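Split-soret cytochrome C (Desulfovibrio desulfuricans, PDB 1H21) carries two haem c groups and one iron-sulfur cluster per subunit of a haem-linked homodimer, and may serve electron transfer in sulfate reduction. Local coordinates at residues F46-S51 and C86-G91. Numbering follows the deposited sequence.
Unlike the reference sequence in segment 86-91: Cys86 (reference Tyr).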
ATOM      1  N   PHE A  46     -11.331  -2.746   2.278  1.00 30.06           N
ATOM      2  CA  PHE A  46     -12.631  -3.061   1.705  1.00 29.78           C
ATOM      3  C   PHE A  46     -13.702  -2.082   2.188  1.00 30.52           C
ATOM      4  O   PHE A  46     -14.321  -1.390   1.381  1.00 31.87           O
ATOM      5  CB  PHE A  46     -13.003  -4.509   2.022  1.00 27.91           C
ATOM      6  CG  PHE A  46     -14.351  -4.909   1.523  1.00 29.98           C
ATOM      7  CD1 PHE A  46     -14.509  -5.415   0.233  1.00 30.89           C
ATOM      8  CD2 PHE A  46     -15.466  -4.806   2.353  1.00 32.15           C
ATOM      9  CE1 PHE A  46     -15.764  -5.820  -0.228  1.00 28.37           C
ATOM     10  CE2 PHE A  46     -16.736  -5.207   1.909  1.00 31.08           C
ATOM     11  CZ  PHE A  46     -16.884  -5.715   0.617  1.00 31.36           C
ATOM     12  N   GLY A  47     -13.864  -1.959   3.499  1.00 31.73           N
ATOM     13  CA  GLY A  47     -14.856  -1.037   4.026  1.00 31.16           C
ATOM     14  C   GLY A  47     -14.757   0.380   3.471  1.00 31.72           C
ATOM     15  O   GLY A  47     -15.756   0.941   3.031  1.00 34.17           O
ATOM     16  N   ALA A  48     -13.560   0.958   3.480  1.00 30.27           N
ATOM     17  CA  ALA A  48     -13.371   2.307   2.983  1.00 30.75           C
ATOM     18  C   ALA A  48     -13.628   2.389   1.487  1.00 33.46           C
ATOM     19  O   ALA A  48     -14.365   3.259   1.024  1.00 36.90           O
ATOM     20  CB  ALA A  48     -11.975   2.798   3.298  1.00 30.01           C
ATOM     21  N   PHE A  49     -13.028   1.488   0.718  1.00 36.45           N
ATOM     22  CA  PHE A  49     -13.219   1.523  -0.731  1.00 35.38           C
ATOM     23  C   PHE A  49     -14.701   1.430  -1.060  1.00 35.52           C
ATOM     24  O   PHE A  49     -15.262   2.270  -1.760  1.00 34.12           O
ATOM     25  CB  PHE A  49     -12.479   0.383  -1.430  1.00 33.37           C
ATOM     26  CG  PHE A  49     -12.511   0.499  -2.915  1.00 27.57           C
ATOM     27  CD1 PHE A  49     -11.582   1.291  -3.577  1.00 23.00           C
ATOM     28  CD2 PHE A  49     -13.516  -0.127  -3.650  1.00 26.80           C
ATOM     29  CE1 PHE A  49     -11.647   1.477  -4.971  1.00 21.02           C
ATOM     30  CE2 PHE A  49     -13.600   0.041  -5.040  1.00 23.36           C
ATOM     31  CZ  PHE A  49     -12.658   0.851  -5.705  1.00 22.00           C
ATOM     32  N   TYR A  50     -15.344   0.410  -0.525  1.00 36.43           N
ATOM     33  CA  TYR A  50     -16.758   0.246  -0.777  1.00 37.19           C
ATOM     34  C   TYR A  50     -17.601   1.457  -0.367  1.00 36.69           C
ATOM     35  O   TYR A  50     -18.456   1.890  -1.132  1.00 36.14           O
ATOM     36  CB  TYR A  50     -17.295  -1.005  -0.102  1.00 39.15           C
ATOM     37  CG  TYR A  50     -18.700  -1.327  -0.543  1.00 42.49           C
ATOM     38  CD1 TYR A  50     -18.927  -2.243  -1.563  1.00 42.74           C
ATOM     39  CD2 TYR A  50     -19.809  -0.718   0.056  1.00 44.74           C
ATOM     40  CE1 TYR A  50     -20.217  -2.555  -1.979  1.00 43.38           C
ATOM     41  CE2 TYR A  50     -21.109  -1.022  -0.357  1.00 44.39           C
ATOM     42  CZ  TYR A  50     -21.296  -1.945  -1.375  1.00 44.49           C
ATOM     43  OH  TYR A  50     -22.557  -2.303  -1.779  1.00 48.53           O
ATOM     44  N   SER A  51     -17.333   2.042   0.795  1.00 35.34           N
ATOM     45  CA  SER A  51     -18.134   3.178   1.218  1.00 33.53           C
ATOM     46  C   SER A  51     -18.118   4.313   0.189  1.00 35.86           C
ATOM     47  O   SER A  51     -18.972   5.195   0.210  1.00 39.82           O
ATOM     48  CB  SER A  51     -17.709   3.678   2.605  1.00 30.45           C
ATOM     49  OG  SER A  51     -16.499   4.393   2.567  1.00 32.64           O
ATOM     50  N   CYS A  86      -1.703   1.770   5.769  1.00 27.60           N
ATOM     51  CA  CYS A  86      -2.967   1.433   6.416  1.00 31.07           C
ATOM     52  C   CYS A  86      -4.048   1.234   5.356  1.00 27.73           C
ATOM     53  O   CYS A  86      -4.275   2.100   4.513  1.00 29.00           O
ATOM     54  CB  CYS A  86      -3.353   2.475   7.458  1.00 34.12           C
ATOM     55  SG  CYS A  86      -3.152   1.778   9.140  1.00 49.80           S
ATOM     56  N   GLY A  87      -4.624   0.038   5.339  1.00 28.07           N
ATOM     57  CA  GLY A  87      -5.632  -0.316   4.355  1.00 32.55           C
ATOM     58  C   GLY A  87      -6.746   0.684   4.106  1.00 35.19           C
ATOM     59  O   GLY A  87      -7.192   0.875   2.970  1.00 34.55           O
ATOM     60  N   ALA A  88      -7.238   1.294   5.179  1.00 35.08           N
ATOM     61  CA  ALA A  88      -8.304   2.271   5.044  1.00 30.54           C
ATOM     62  C   ALA A  88      -7.826   3.417   4.179  1.00 29.03           C
ATOM     63  O   ALA A  88      -8.558   3.901   3.315  1.00 32.42           O
ATOM     64  CB  ALA A  88      -8.725   2.782   6.404  1.00 31.91           C
ATOM     65  N   LEU A  89      -6.573   3.816   4.373  1.00 29.56           N
ATOM     66  CA  LEU A  89      -5.988   4.916   3.616  1.00 25.24           C
ATOM     67  C   LEU A  89      -5.858   4.578   2.137  1.00 27.82           C
ATOM     68  O   LEU A  89      -6.183   5.400   1.268  1.00 30.93           O
ATOM     69  CB  LEU A  89      -4.636   5.324   4.198  1.00 24.74           C
ATOM     70  CG  LEU A  89      -4.576   6.010   5.565  1.00 22.89           C
ATOM     71  CD1 LEU A  89      -3.150   6.460   5.762  1.00 26.14           C
ATOM     72  CD2 LEU A  89      -5.457   7.218   5.627  1.00 17.59           C
ATOM     73  N   TYR A  90      -5.395   3.371   1.837  1.00 30.61           N
ATOM     74  CA  TYR A  90      -5.268   2.988   0.434  1.00 31.26           C
ATOM     75  C   TYR A  90      -6.649   2.888  -0.223  1.00 31.27           C
ATOM     76  O   TYR A  90      -6.883   3.441  -1.299  1.00 30.39           O
ATOM     77  CB  TYR A  90      -4.533   1.661   0.253  1.00 26.99           C
ATOM     78  CG  TYR A  90      -4.444   1.355  -1.202  1.00 24.86           C
ATOM     79  CD1 TYR A  90      -3.592   2.090  -2.030  1.00 22.88           C
ATOM     80  CD2 TYR A  90      -5.289   0.413  -1.789  1.00 29.50           C
ATOM     81  CE1 TYR A  90      -3.588   1.898  -3.395  1.00 19.80           C
ATOM     82  CE2 TYR A  90      -5.289   0.212  -3.183  1.00 20.02           C
ATOM     83  CZ  TYR A  90      -4.437   0.960  -3.966  1.00 20.09           C
ATOM     84  OH  TYR A  90      -4.422   0.768  -5.313  1.00 16.44           O
ATOM     85  N   GLY A  91      -7.540   2.142   0.417  1.00 33.10           N
ATOM     86  CA  GLY A  91      -8.882   1.989  -0.103  1.00 34.74           C
ATOM     87  C   GLY A  91      -9.513   3.323  -0.471  1.00 34.42           C
ATOM     88  O   GLY A  91     -10.144   3.441  -1.518  1.00 36.04           O
TER
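The carbonyl oxygen of Gly91 lies against the edge of the Phe49 ring, near the ring plane, with Phe49 CD1 3.3 Å from Gly91 O. It is not a hydrogen bond, but an aromatic edge is weakly positive and suits a carbonyl. This is close helix-helix packing through small residues, joining helix 44-60 to helix 87-99 in the buried interior of the subunit. Glycine, with no side chain, suits the point where the backbones come nearest, Gly91 CA being 4.4 Å from Phe49 CA. With chi1 at -173°, the Phe49 ring extends opposite the backbone N and runs past Gly91 toward Thr95 and Leu98; Met71 of the second subunit also packs on it. Ala48, next to Phe49, meets Ala88, nearly one turn before Gly91, and their small methyls let the helices come close. The Ala48 methyl points across the gap, its CB 3.6 Å from Ala88 O, while Ala48 CB and Ala88 CB lie 4.5 Å apart; Thr175 of helix 165-192 touches both methyls. Cys44 and Cys86, inferred ligands of the iron-sulfur cluster, lie at the starts of the two helices. Within helix 44-60, Ser51 OG donates to Ala48 O at 2.9 Å, tilted 23° from the carbonyl plane.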